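Local coordinates for imidazolonepropionase (Unidentified, PDB 2Q09), which hydrolyses the carbon-nitrogen ring bond of imidazolone-5-propanoate to give N-formimidoyl-L-glutamate, the third step of histidine degradation, at residues A210-C215 and K240-Q245; C215-F220 and Q245-G250; G251-A256 and I274-H279; V263-Y268 and T285-A290. One frame throughout, in Å; residues are numbered along the deposited sequence.

Contact 1: A210-C215 and K240-Q245. With FE (Fe (III) ion), chain B; DI6 (3-[(4S)-2,5-dioxoimidazolidin-4-yl]propanoic acid), chain C.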
loop_
_atom_site.group_PDB
_atom_site.type_symbol
_atom_site.label_atom_id
_atom_site.label_comp_id
_atom_site.label_asym_id
_atom_site.label_seq_id
_atom_site.Cartn_x
_atom_site.Cartn_y
_atom_site.Cartn_z
ATOM N N ALA A 210 -0.109 0.753 12.226
ATOM C CA ALA A 210 -1.316 -0.064 12.123
ATOM C C ALA A 210 -1.020 -1.539 12.371
ATOM O O ALA A 210 0.147 -1.944 12.414
ATOM C CB ALA A 210 -1.947 0.110 10.747
ATOM N N VAL A 211 -2.083 -2.322 12.558
ATOM C CA VAL A 211 -1.973 -3.761 12.789
ATOM C C VAL A 211 -2.800 -4.498 11.738
ATOM O O VAL A 211 -3.956 -4.151 11.496
ATOM C CB VAL A 211 -2.475 -4.154 14.198
ATOM C CG1 VAL A 211 -2.391 -5.659 14.386
ATOM C CG2 VAL A 211 -1.649 -3.445 15.252
ATOM N N ASP A 212 -2.194 -5.518 11.136
ATOM C CA ASP A 212 -2.803 -6.313 10.067
ATOM C C ASP A 212 -2.929 -7.773 10.513
ATOM O O ASP A 212 -2.278 -8.189 11.474
ATOM C CB ASP A 212 -1.898 -6.222 8.827
ATOM C CG ASP A 212 -2.586 -6.643 7.535
ATOM O OD1 ASP A 212 -3.670 -7.267 7.574
ATOM O OD2 ASP A 212 -2.011 -6.349 6.464
ATOM N N VAL A 213 -3.749 -8.544 9.806
ATOM C CA VAL A 213 -3.964 -9.955 10.128
ATOM C C VAL A 213 -4.320 -10.786 8.899
ATOM O O VAL A 213 -5.059 -10.339 8.028
ATOM C CB VAL A 213 -5.118 -10.134 11.145
ATOM C CG1 VAL A 213 -5.422 -11.613 11.325
ATOM C CG2 VAL A 213 -4.754 -9.504 12.484
ATOM N N PHE A 214 -3.788 -12.001 8.832
ATOM C CA PHE A 214 -4.105 -12.905 7.736
ATOM C C PHE A 214 -5.187 -13.849 8.249
ATOM O O PHE A 214 -4.898 -14.881 8.855
ATOM C CB PHE A 214 -2.876 -13.710 7.305
ATOM C CG PHE A 214 -3.169 -14.719 6.233
ATOM C CD1 PHE A 214 -3.905 -14.359 5.107
ATOM C CD2 PHE A 214 -2.679 -16.020 6.328
ATOM C CE1 PHE A 214 -4.148 -15.282 4.085
ATOM C CE2 PHE A 214 -2.919 -16.944 5.314
ATOM C CZ PHE A 214 -3.653 -16.571 4.190
ATOM N N CYS A 215 -6.442 -13.478 8.010
ATOM C CA CYS A 215 -7.585 -14.263 8.444
ATOM C C CYS A 215 -8.014 -15.230 7.350
ATOM O O CYS A 215 -8.574 -14.822 6.332
ATOM C CB CYS A 215 -8.733 -13.321 8.797
ATOM S SG CYS A 215 -10.292 -14.159 9.184
ATOM N N LYS A 240 -6.401 -3.401 10.083
ATOM C CA LYS A 240 -6.720 -3.737 8.700
ATOM C C LYS A 240 -6.545 -5.248 8.605
ATOM O O LYS A 240 -6.218 -5.899 9.601
ATOM C CB LYS A 240 -5.756 -3.046 7.732
ATOM C CG LYS A 240 -4.337 -3.601 7.780
ATOM C CD LYS A 240 -3.414 -2.906 6.790
ATOM C CE LYS A 240 -3.186 -1.452 7.192
ATOM N NZ LYS A 240 -2.236 -0.770 6.273
ATOM N N GLY A 241 -6.759 -5.820 7.427
ATOM C CA GLY A 241 -6.592 -7.258 7.316
ATOM C C GLY A 241 -6.586 -7.859 5.925
ATOM O O GLY A 241 -7.174 -7.312 4.986
ATOM N N HIS A 242 -5.894 -8.987 5.802
ATOM C CA HIS A 242 -5.837 -9.734 4.548
ATOM C C HIS A 242 -7.105 -10.582 4.598
ATOM O O HIS A 242 -7.119 -11.640 5.227
ATOM C CB HIS A 242 -4.613 -10.654 4.518
ATOM C CG HIS A 242 -3.333 -9.964 4.156
ATOM N ND1 HIS A 242 -2.759 -8.985 4.936
ATOM C CD2 HIS A 242 -2.499 -10.148 3.105
ATOM C CE1 HIS A 242 -1.619 -8.598 4.383
ATOM N NE2 HIS A 242 -1.439 -9.289 3.274
HETATM N N MSE A 243 -8.167 -10.123 3.943
HETATM C CA MSE A 243 -9.437 -10.844 3.986
HETATM C C MSE A 243 -9.969 -11.466 2.701
HETATM O O MSE A 243 -9.739 -10.967 1.594
HETATM C CB MSE A 243 -10.525 -9.924 4.540
HETATM C CG MSE A 243 -11.065 -10.348 5.891
HETATM SE SE MSE A 243 -9.676 -10.365 7.211
HETATM C CE MSE A 243 -9.566 -8.486 7.498
ATOM N N ASP A 244 -10.690 -12.569 2.882
ATOM C CA ASP A 244 -11.335 -13.288 1.791
ATOM C C ASP A 244 -10.493 -13.545 0.546
ATOM O O ASP A 244 -10.991 -13.430 -0.577
ATOM C CB ASP A 244 -12.613 -12.546 1.388
ATOM C CG ASP A 244 -13.555 -12.326 2.561
ATOM O OD1 ASP A 244 -13.834 -13.301 3.290
ATOM O OD2 ASP A 244 -14.025 -11.181 2.751
ATOM N N GLN A 245 -9.224 -13.890 0.734
ATOM C CA GLN A 245 -8.360 -14.169 -0.407
ATOM C C GLN A 245 -8.568 -15.601 -0.909
ATOM O O GLN A 245 -8.617 -15.838 -2.118
ATOM C CB GLN A 245 -6.887 -13.955 -0.034
ATOM C CG GLN A 245 -5.908 -14.206 -1.175
ATOM C CD GLN A 245 -4.453 -14.070 -0.744
ATOM O OE1 GLN A 245 -4.124 -14.245 0.428
ATOM N NE2 GLN A 245 -3.576 -13.772 -1.698
HETATM FE FE FE B . -0.169 -8.861 1.367
HETATM N N1 DI6 C . -1.474 -13.473 1.237
HETATM C C2 DI6 C . -0.570 -13.440 0.235
HETATM O O2 DI6 C . -0.779 -13.622 -0.951
HETATM C C3 DI6 C . 0.788 -13.106 0.902
HETATM N N4 DI6 C . 0.416 -13.003 2.330
HETATM C C5 DI6 C . -0.910 -13.225 2.427
HETATM O O5 DI6 C . -1.529 -13.194 3.480
HETATM C C6 DI6 C . 1.806 -14.207 0.645
HETATM C C7 DI6 C . 3.165 -13.921 1.287
HETATM C C8 DI6 C . 4.233 -15.000 1.052
HETATM O O9 DI6 C . 5.420 -14.688 1.269
HETATM O O10 DI6 C . 3.907 -16.148 0.654
HETATM O O HOH W 1 -10.790 -14.906 4.845
HETATM O O HOH W 2 -0.766 -10.783 -0.015
#
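H242 and D212 meet across two neighbouring parallel strands beside the iron. The H242 ring binds the Fe(III) ion through NE2 at 2.3 Å, and H72, H74, D317 and a water complete the site. On its far side, ND1 gives a weak but fairly straight hydrogen bond (164°) to D212 OD1 at 3.3 Å. The carboxylate stands at the ring edge, its plane turned 30° from that of the ring. D212 is itself held: OD1 also takes the backbone N-H of V213, and OD2 pairs with K141 in a salt bridge. The aliphatic part of K240 lies against D212, while its NZ goes to E139.

The inhibitor lies beside the H242 ring. Q245 reaches it with an extended chain, and its amide makes two bonds: OE1 accepts from DI6 N1 at 2.9 Å, and NE2 donates to DI6 O2 at 2.9 Å. F214 turns one ring face to DI6 O5, which lies 3.1 Å above the plane near the rim. The edge of that ring meets H242 CB.

Backbone bonds set this register. K240 N donates to V211 O, and H242 N donates to V213 O at 2.7 Å. C215 CB packs on the selenium of M243 at 3.5 Å. The chemistry implies that D212, itself fixed by V213 and K141, probably helps hold the rotation of the H242 ring at the iron.

Contact 2: C215-F220 and Q245-G250. With DI6 (3-[(4S)-2,5-dioxoimidazolidin-4-yl]propanoic acid), chain C.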
loop_
_atom_site.group_PDB
_atom_site.type_symbol
_atom_site.label_atom_id
_atom_site.label_comp_id
_atom_site.label_asym_id
_atom_site.label_seq_id
_atom_site.Cartn_x
_atom_site.Cartn_y
_atom_site.Cartn_z
ATOM N N CYS A 215 -6.442 -13.478 8.010
ATOM C CA CYS A 215 -7.585 -14.263 8.444
ATOM C C CYS A 215 -8.014 -15.230 7.350
ATOM O O CYS A 215 -8.574 -14.822 6.332
ATOM C CB CYS A 215 -8.733 -13.321 8.797
ATOM S SG CYS A 215 -10.292 -14.159 9.184
ATOM N N GLU A 216 -7.766 -16.515 7.570
ATOM C CA GLU A 216 -8.096 -17.519 6.568
ATOM C C GLU A 216 -8.035 -18.912 7.195
ATOM O O GLU A 216 -7.565 -19.063 8.324
ATOM C CB GLU A 216 -7.087 -17.392 5.420
ATOM C CG GLU A 216 -7.438 -18.120 4.142
ATOM C CD GLU A 216 -8.701 -17.593 3.508
ATOM O OE1 GLU A 216 -8.685 -16.472 2.959
ATOM O OE2 GLU A 216 -9.718 -18.305 3.571
ATOM N N HIS A 217 -8.516 -19.926 6.478
ATOM C CA HIS A 217 -8.491 -21.288 6.997
ATOM C C HIS A 217 -7.065 -21.748 7.261
ATOM O O HIS A 217 -6.802 -22.422 8.254
ATOM C CB HIS A 217 -9.193 -22.258 6.033
ATOM C CG HIS A 217 -8.702 -22.177 4.623
ATOM N ND1 HIS A 217 -8.827 -21.037 3.865
ATOM C CD2 HIS A 217 -8.110 -23.104 3.832
ATOM C CE1 HIS A 217 -8.333 -21.261 2.657
ATOM N NE2 HIS A 217 -7.894 -22.505 2.612
ATOM N N ILE A 218 -6.143 -21.385 6.375
ATOM C CA ILE A 218 -4.744 -21.754 6.556
ATOM C C ILE A 218 -4.012 -20.584 7.213
ATOM O O ILE A 218 -2.784 -20.549 7.275
ATOM C CB ILE A 218 -4.056 -22.121 5.208
ATOM C CG1 ILE A 218 -3.933 -20.894 4.308
ATOM C CG2 ILE A 218 -4.855 -23.194 4.500
ATOM C CD1 ILE A 218 -3.325 -21.169 2.947
ATOM N N GLY A 219 -4.793 -19.625 7.706
ATOM C CA GLY A 219 -4.238 -18.461 8.369
ATOM C C GLY A 219 -4.742 -18.423 9.796
ATOM O O GLY A 219 -4.600 -19.400 10.533
ATOM N N PHE A 220 -5.329 -17.300 10.188
ATOM C CA PHE A 220 -5.860 -17.157 11.536
ATOM C C PHE A 220 -7.378 -17.092 11.480
ATOM O O PHE A 220 -7.949 -16.483 10.580
ATOM C CB PHE A 220 -5.283 -15.902 12.200
ATOM C CG PHE A 220 -3.838 -16.040 12.570
ATOM C CD1 PHE A 220 -3.471 -16.518 13.823
ATOM C CD2 PHE A 220 -2.844 -15.761 11.639
ATOM C CE1 PHE A 220 -2.131 -16.729 14.140
ATOM C CE2 PHE A 220 -1.502 -15.968 11.948
ATOM C CZ PHE A 220 -1.148 -16.453 13.201
ATOM N N GLN A 245 -9.224 -13.890 0.734
ATOM C CA GLN A 245 -8.360 -14.169 -0.407
ATOM C C GLN A 245 -8.568 -15.601 -0.909
ATOM O O GLN A 245 -8.617 -15.838 -2.118
ATOM C CB GLN A 245 -6.887 -13.955 -0.034
ATOM C CG GLN A 245 -5.908 -14.206 -1.175
ATOM C CD GLN A 245 -4.453 -14.070 -0.744
ATOM O OE1 GLN A 245 -4.124 -14.245 0.428
ATOM N NE2 GLN A 245 -3.576 -13.772 -1.698
ATOM N N LEU A 246 -8.689 -16.550 0.023
ATOM C CA LEU A 246 -8.879 -17.953 -0.339
ATOM C C LEU A 246 -10.272 -18.473 0.025
ATOM O O LEU A 246 -10.763 -19.425 -0.582
ATOM C CB LEU A 246 -7.806 -18.824 0.336
ATOM C CG LEU A 246 -6.333 -18.459 0.086
ATOM C CD1 LEU A 246 -5.431 -19.403 0.862
ATOM C CD2 LEU A 246 -6.022 -18.521 -1.404
ATOM N N SER A 247 -10.897 -17.857 1.027
ATOM C CA SER A 247 -12.240 -18.242 1.449
ATOM C C SER A 247 -12.821 -17.152 2.336
ATOM O O SER A 247 -12.099 -16.284 2.816
ATOM C CB SER A 247 -12.222 -19.575 2.209
ATOM O OG SER A 247 -11.828 -19.406 3.556
ATOM N N ASN A 248 -14.130 -17.196 2.554
ATOM C CA ASN A 248 -14.787 -16.197 3.387
ATOM C C ASN A 248 -15.094 -16.760 4.772
ATOM O O ASN A 248 -15.844 -17.727 4.904
ATOM C CB ASN A 248 -16.089 -15.726 2.729
ATOM C CG ASN A 248 -16.625 -14.454 3.354
ATOM O OD1 ASN A 248 -16.710 -14.340 4.574
ATOM N ND2 ASN A 248 -16.993 -13.491 2.518
ATOM N N LEU A 249 -14.500 -16.158 5.797
ATOM C CA LEU A 249 -14.732 -16.587 7.167
ATOM C C LEU A 249 -15.532 -15.520 7.905
ATOM O O LEU A 249 -15.881 -15.691 9.080
ATOM C CB LEU A 249 -13.402 -16.817 7.896
ATOM C CG LEU A 249 -12.463 -17.906 7.368
ATOM C CD1 LEU A 249 -11.228 -17.977 8.259
ATOM C CD2 LEU A 249 -13.174 -19.249 7.347
ATOM N N GLY A 250 -15.826 -14.426 7.207
ATOM C CA GLY A 250 -16.571 -13.334 7.807
ATOM C C GLY A 250 -15.625 -12.277 8.341
ATOM O O GLY A 250 -16.025 -11.380 9.074
HETATM N N1 DI6 C . -1.474 -13.473 1.237
HETATM C C2 DI6 C . -0.570 -13.440 0.235
HETATM O O2 DI6 C . -0.779 -13.622 -0.951
HETATM C C3 DI6 C . 0.788 -13.106 0.902
HETATM N N4 DI6 C . 0.416 -13.003 2.330
HETATM C C5 DI6 C . -0.910 -13.225 2.427
HETATM O O5 DI6 C . -1.529 -13.194 3.480
HETATM C C6 DI6 C . 1.806 -14.207 0.645
HETATM C C7 DI6 C . 3.165 -13.921 1.287
HETATM C C8 DI6 C . 4.233 -15.000 1.052
HETATM O O9 DI6 C . 5.420 -14.688 1.269
HETATM O O10 DI6 C . 3.907 -16.148 0.654
HETATM O O HOH W 1 -10.790 -14.906 4.845
HETATM O O HOH W 3 -7.763 -13.823 3.373
#
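E216 reaches S247 because its CG lies anti to the backbone N (chi1 -166°) and the chain then bends at chi2 (63°). The bend brings the carboxylate to the backbone N-H groups of L246 and S247. OE1 takes that of L246 at 2.9 Å, from above the carboxylate plane, and a weak bond from S247 N. H217 ND1 donates to OE2 at 2.9 Å, with the oxygen in its ring plane. S247 OG also lies by OE2, but their 2.4 Å distance is doubtfully short. A water links E216 OE1 to Q245 N.

Carbon contacts flank this centre. The H217 ring edge meets L246 CB at 3.4 Å. I218 CD1 presses tightly on L246 CD1, and L249 CD1 lies against the E216 backbone.

E216 to G219 form a type I turn, and G219 and F220 face E216 in a classic beta bulge. The two loops follow barrel strands 210-213 and 238-243, at the end where Q245 binds the inhibitor. They lead into helix 222-234 and helix 251-257, the latter with G250 at its N-cap.

Contact 3: G251-A256 and I274-H279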
loop_
_atom_site.group_PDB
_atom_site.type_symbol
_atom_site.label_atom_id
_atom_site.label_comp_id
_atom_site.label_asym_id
_atom_site.label_seq_id
_atom_site.Cartn_x
_atom_site.Cartn_y
_atom_site.Cartn_z
ATOM N N GLY A 251 -14.358 -12.390 7.959
ATOM C CA GLY A 251 -13.346 -11.453 8.408
ATOM C C GLY A 251 -13.596 -10.004 8.040
ATOM O O GLY A 251 -13.344 -9.110 8.843
ATOM N N SER A 252 -14.085 -9.757 6.830
ATOM C CA SER A 252 -14.339 -8.389 6.400
ATOM C C SER A 252 -15.371 -7.703 7.294
ATOM O O SER A 252 -15.249 -6.518 7.590
ATOM C CB SER A 252 -14.804 -8.369 4.943
ATOM O OG SER A 252 -13.746 -8.733 4.074
ATOM N N THR A 253 -16.388 -8.444 7.725
ATOM C CA THR A 253 -17.418 -7.873 8.593
ATOM C C THR A 253 -16.864 -7.580 9.983
ATOM O O THR A 253 -17.257 -6.609 10.626
ATOM C CB THR A 253 -18.630 -8.819 8.720
ATOM O OG1 THR A 253 -19.255 -8.961 7.437
ATOM C CG2 THR A 253 -19.642 -8.263 9.718
ATOM N N LEU A 254 -15.948 -8.422 10.446
ATOM C CA LEU A 254 -15.336 -8.224 11.754
ATOM C C LEU A 254 -14.478 -6.965 11.707
ATOM O O LEU A 254 -14.563 -6.099 12.584
ATOM C CB LEU A 254 -14.467 -9.431 12.115
ATOM C CG LEU A 254 -13.603 -9.308 13.374
ATOM C CD1 LEU A 254 -14.484 -9.158 14.610
ATOM C CD2 LEU A 254 -12.723 -10.542 13.491
ATOM N N ALA A 255 -13.650 -6.869 10.672
ATOM C CA ALA A 255 -12.777 -5.719 10.495
ATOM C C ALA A 255 -13.600 -4.439 10.415
ATOM O O ALA A 255 -13.242 -3.423 11.014
ATOM C CB ALA A 255 -11.938 -5.890 9.228
ATOM N N ALA A 256 -14.706 -4.490 9.680
ATOM C CA ALA A 256 -15.567 -3.322 9.544
ATOM C C ALA A 256 -16.128 -2.908 10.904
ATOM O O ALA A 256 -16.286 -1.720 11.183
ATOM C CB ALA A 256 -16.708 -3.616 8.569
ATOM N N ILE A 274 -19.906 -6.532 2.033
ATOM C CA ILE A 274 -19.884 -5.308 1.246
ATOM C C ILE A 274 -20.745 -4.247 1.917
ATOM O O ILE A 274 -20.363 -3.077 1.981
ATOM C CB ILE A 274 -20.391 -5.565 -0.192
ATOM C CG1 ILE A 274 -19.391 -6.461 -0.934
ATOM C CG2 ILE A 274 -20.591 -4.247 -0.926
ATOM C CD1 ILE A 274 -19.761 -6.749 -2.370
ATOM N N GLN A 275 -21.895 -4.664 2.431
ATOM C CA GLN A 275 -22.800 -3.747 3.110
ATOM C C GLN A 275 -22.129 -3.178 4.358
ATOM O O GLN A 275 -22.298 -2.006 4.683
ATOM C CB GLN A 275 -24.098 -4.464 3.504
ATOM C CG GLN A 275 -24.828 -5.150 2.353
ATOM C CD GLN A 275 -24.811 -4.342 1.067
ATOM O OE1 GLN A 275 -24.951 -3.119 1.080
ATOM N NE2 GLN A 275 -24.659 -5.033 -0.055
ATOM N N ALA A 276 -21.359 -4.017 5.049
ATOM C CA ALA A 276 -20.661 -3.597 6.257
ATOM C C ALA A 276 -19.581 -2.591 5.903
ATOM O O ALA A 276 -19.412 -1.585 6.590
ATOM C CB ALA A 276 -20.042 -4.805 6.951
ATOM N N LEU A 277 -18.837 -2.868 4.835
ATOM C CA LEU A 277 -17.779 -1.965 4.406
ATOM C C LEU A 277 -18.352 -0.599 4.045
ATOM O O LEU A 277 -17.812 0.429 4.442
ATOM C CB LEU A 277 -17.028 -2.548 3.200
ATOM C CG LEU A 277 -16.410 -3.938 3.398
ATOM C CD1 LEU A 277 -15.434 -4.222 2.265
ATOM C CD2 LEU A 277 -15.690 -4.006 4.736
ATOM N N ALA A 278 -19.443 -0.592 3.288
ATOM C CA ALA A 278 -20.081 0.651 2.866
ATOM C C ALA A 278 -20.506 1.493 4.063
ATOM O O ALA A 278 -20.315 2.704 4.086
ATOM C CB ALA A 278 -21.299 0.345 1.993
ATOM N N HIS A 279 -21.072 0.828 5.062
ATOM C CA HIS A 279 -21.548 1.499 6.262
ATOM C C HIS A 279 -20.448 2.043 7.172
ATOM O O HIS A 279 -20.589 3.128 7.735
ATOM C CB HIS A 279 -22.434 0.541 7.057
ATOM C CG HIS A 279 -23.003 1.150 8.296
ATOM N ND1 HIS A 279 -23.899 2.199 8.263
ATOM C CD2 HIS A 279 -22.789 0.878 9.605
ATOM C CE1 HIS A 279 -24.210 2.545 9.499
ATOM N NE2 HIS A 279 -23.550 1.761 10.333
#
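S252 O accepts the backbone N-H of A256 at 3.0 Å, a regular bond of helix 251-257, and the same oxygen touches L277 of helix 271-280. L277 CD2 comes within 3.8 Å of it. The hydroxyl of S252 is used outside this pair of helices, in a hydrogen bond to D244 OD2.

The rest of the contact is apolar. A256 CB meets A276 CB at 3.9 Å, methyl to methyl. It also meets L277 CD2 at 4.0 Å, so A256 touches two successive residues of the second helix. In L277, CG lies anti to the carbonyl carbon (chi1 -57°), and with an extended chi2 (-166°) this brings CD2 to the first helix. T253 OG1 lies more loosely by A276 CB.

The small A256 and A276 are consistent with the close approach of the segments. Their axes come to 8.6 Å and cross at only 19°, pointing the same way. The buried area is modest, 175 Å². Both helices pack on strand 262-265, where V263 is touched by S252, A255 and L277.

Two nearly parallel neighbouring helices, joined through the strand between them and packed on its outer side, are the usual outer layer of a TIM barrel, the fold class of the amidohydrolases.

Contact 4: V263-Y268 and T285-A290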
loop_
_atom_site.group_PDB
_atom_site.type_symbol
_atom_site.label_atom_id
_atom_site.label_comp_id
_atom_site.label_asym_id
_atom_site.label_seq_id
_atom_site.Cartn_x
_atom_site.Cartn_y
_atom_site.Cartn_z
ATOM N N VAL A 263 -9.686 -3.516 4.061
ATOM C CA VAL A 263 -9.657 -4.976 4.029
ATOM C C VAL A 263 -9.042 -5.241 2.666
ATOM O O VAL A 263 -9.422 -4.604 1.681
ATOM C CB VAL A 263 -11.067 -5.610 4.130
ATOM C CG1 VAL A 263 -11.552 -5.550 5.573
ATOM C CG2 VAL A 263 -12.040 -4.893 3.222
ATOM N N ASP A 264 -8.092 -6.170 2.597
ATOM C CA ASP A 264 -7.390 -6.419 1.340
ATOM C C ASP A 264 -7.499 -7.825 0.740
ATOM O O ASP A 264 -7.515 -8.816 1.459
ATOM C CB ASP A 264 -5.914 -6.048 1.523
ATOM C CG ASP A 264 -5.723 -4.702 2.227
ATOM O OD1 ASP A 264 -4.620 -4.131 2.132
ATOM O OD2 ASP A 264 -6.659 -4.212 2.894
ATOM N N HIS A 265 -7.537 -7.872 -0.597
ATOM C CA HIS A 265 -7.679 -9.082 -1.427
ATOM C C HIS A 265 -9.152 -9.209 -1.808
ATOM O O HIS A 265 -9.541 -8.835 -2.913
ATOM C CB HIS A 265 -7.177 -10.336 -0.707
ATOM C CG HIS A 265 -5.688 -10.494 -0.756
ATOM N ND1 HIS A 265 -4.999 -10.640 -1.943
ATOM C CD2 HIS A 265 -4.760 -10.512 0.228
ATOM C CE1 HIS A 265 -3.707 -10.742 -1.686
ATOM N NE2 HIS A 265 -3.534 -10.666 -0.379
ATOM N N LEU A 266 -9.968 -9.751 -0.904
ATOM C CA LEU A 266 -11.408 -9.838 -1.123
ATOM C C LEU A 266 -11.961 -10.705 -2.254
ATOM O O LEU A 266 -13.117 -10.526 -2.640
ATOM C CB LEU A 266 -11.955 -8.415 -1.289
ATOM C CG LEU A 266 -11.882 -7.416 -0.124
ATOM C CD1 LEU A 266 -10.662 -7.655 0.745
ATOM C CD2 LEU A 266 -11.867 -6.011 -0.687
ATOM N N GLU A 267 -11.174 -11.632 -2.791
ATOM C CA GLU A 267 -11.678 -12.485 -3.869
ATOM C C GLU A 267 -13.036 -13.100 -3.512
ATOM O O GLU A 267 -13.930 -13.183 -4.354
ATOM C CB GLU A 267 -10.692 -13.621 -4.181
ATOM C CG GLU A 267 -9.545 -13.279 -5.139
ATOM C CD GLU A 267 -8.569 -12.281 -4.565
ATOM O OE1 GLU A 267 -8.493 -12.173 -3.327
ATOM O OE2 GLU A 267 -7.863 -11.618 -5.354
ATOM N N TYR A 268 -13.183 -13.521 -2.256
ATOM C CA TYR A 268 -14.416 -14.157 -1.786
ATOM C C TYR A 268 -15.339 -13.291 -0.928
ATOM O O TYR A 268 -16.122 -13.813 -0.135
ATOM C CB TYR A 268 -14.062 -15.430 -1.010
ATOM C CG TYR A 268 -13.493 -16.533 -1.872
ATOM C CD1 TYR A 268 -14.327 -17.471 -2.476
ATOM C CD2 TYR A 268 -12.122 -16.614 -2.124
ATOM C CE1 TYR A 268 -13.810 -18.469 -3.313
ATOM C CE2 TYR A 268 -11.595 -17.598 -2.956
ATOM C CZ TYR A 268 -12.445 -18.523 -3.548
ATOM O OH TYR A 268 -11.934 -19.495 -4.379
ATOM N N THR A 285 -9.216 -2.880 -0.673
ATOM C CA THR A 285 -7.972 -2.839 -1.423
ATOM C C THR A 285 -7.821 -4.034 -2.358
ATOM O O THR A 285 -7.798 -5.187 -1.928
ATOM C CB THR A 285 -6.755 -2.770 -0.480
ATOM O OG1 THR A 285 -6.857 -1.600 0.342
ATOM C CG2 THR A 285 -5.453 -2.676 -1.295
ATOM N N LEU A 286 -7.733 -3.743 -3.646
ATOM C CA LEU A 286 -7.576 -4.778 -4.663
ATOM C C LEU A 286 -6.096 -5.048 -4.901
ATOM O O LEU A 286 -5.292 -4.120 -5.012
ATOM C CB LEU A 286 -8.248 -4.328 -5.958
ATOM C CG LEU A 286 -9.742 -3.994 -5.793
ATOM C CD1 LEU A 286 -10.299 -3.470 -7.108
ATOM C CD2 LEU A 286 -10.509 -5.248 -5.351
ATOM N N LEU A 287 -5.744 -6.328 -4.982
ATOM C CA LEU A 287 -4.356 -6.738 -5.183
ATOM C C LEU A 287 -4.331 -7.655 -6.398
ATOM O O LEU A 287 -4.239 -8.879 -6.272
ATOM C CB LEU A 287 -3.868 -7.468 -3.927
ATOM C CG LEU A 287 -3.999 -6.602 -2.661
ATOM C CD1 LEU A 287 -3.699 -7.447 -1.431
ATOM C CD2 LEU A 287 -3.037 -5.420 -2.728
ATOM N N PRO A 288 -4.429 -7.061 -7.599
ATOM C CA PRO A 288 -4.438 -7.770 -8.884
ATOM C C PRO A 288 -3.201 -8.605 -9.204
ATOM O O PRO A 288 -3.299 -9.639 -9.860
ATOM C CB PRO A 288 -4.656 -6.646 -9.895
ATOM C CG PRO A 288 -3.919 -5.499 -9.261
ATOM C CD PRO A 288 -4.364 -5.602 -7.810
ATOM N N THR A 289 -2.040 -8.156 -8.747
ATOM C CA THR A 289 -0.798 -8.871 -9.023
ATOM C C THR A 289 -0.744 -10.248 -8.371
ATOM O O THR A 289 -0.260 -11.206 -8.977
ATOM C CB THR A 289 0.422 -8.039 -8.588
ATOM O OG1 THR A 289 0.395 -6.782 -9.276
ATOM C CG2 THR A 289 1.714 -8.759 -8.942
ATOM N N ALA A 290 -1.245 -10.349 -7.142
ATOM C CA ALA A 290 -1.265 -11.629 -6.437
ATOM C C ALA A 290 -2.270 -12.550 -7.137
ATOM O O ALA A 290 -2.080 -13.768 -7.214
ATOM C CB ALA A 290 -1.669 -11.423 -4.968
HETATM O O HOH W 4 -4.817 -1.197 1.916
HETATM O O HOH W 5 -7.783 -8.336 -4.871
HETATM O O HOH W 6 -5.530 -10.862 -4.652
#
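Two adjacent parallel strands of the amidohydrolase barrel, 262-265 and 283-286, meet here near the metal site. T285 N donates to V263 O at 2.9 Å, almost straight (178°). H265 N in turn donates to T285 O at 3.0 Å. These bonds flank D264, which pairs with T285.

The D264 and T285 side chains lie side by side and point the same way, with D264 CG 3.5 Å from T285 CB. A water joins D264 OD1 to T285 OG1. OD1 also accepts from ND1 of the iron ligand H72, and OD2 is hydrogen-bonded to S262 OG. D264 is a second-shell residue and probably orients the metal ligand H72.

At the end of the strand, CG of H265 lies beside the backbone N (chi1 -80°), and the ring comes back to the other segment. There methyl CD1 of L287 lies over its face in a CH-pi contact, 3.3 Å from the ring centroid and 11° off the normal. A290 CB meets the ring edge at H265 CE1, 3.9 Å away. One water bridges H265 ND1, E267 OE2 and L287 O. Another runs from H265 O to L287 N, just before helix 288-293.

H265 also touches the inhibitor and the H242 ring. The arrangement is typical of a TIM-barrel active site, where residues at the C-terminal strand ends line the pocket.

Going from the N terminus, contact 1 joins strands 210-213 and 238-243 and closes the excursion through helix 222-234. Contact 2 closes the same excursion one step further on, sharing C215 and Q245, and ties the loops that follow those strands. Their segments alternate along the chain, so the two cross. Contacts 3 and 4 come later and also cross. Contact 3 pairs the helices outside the barrel and spans strand 262-265. Contact 4 pairs the strands within and spans helix 271-280. V263 packs against both helices. Contacts 1 and 4 join through the probable hydrogen bond of L266 N with M243 O, and contacts 2 and 4 through that of N248 ND2 with Y268 O.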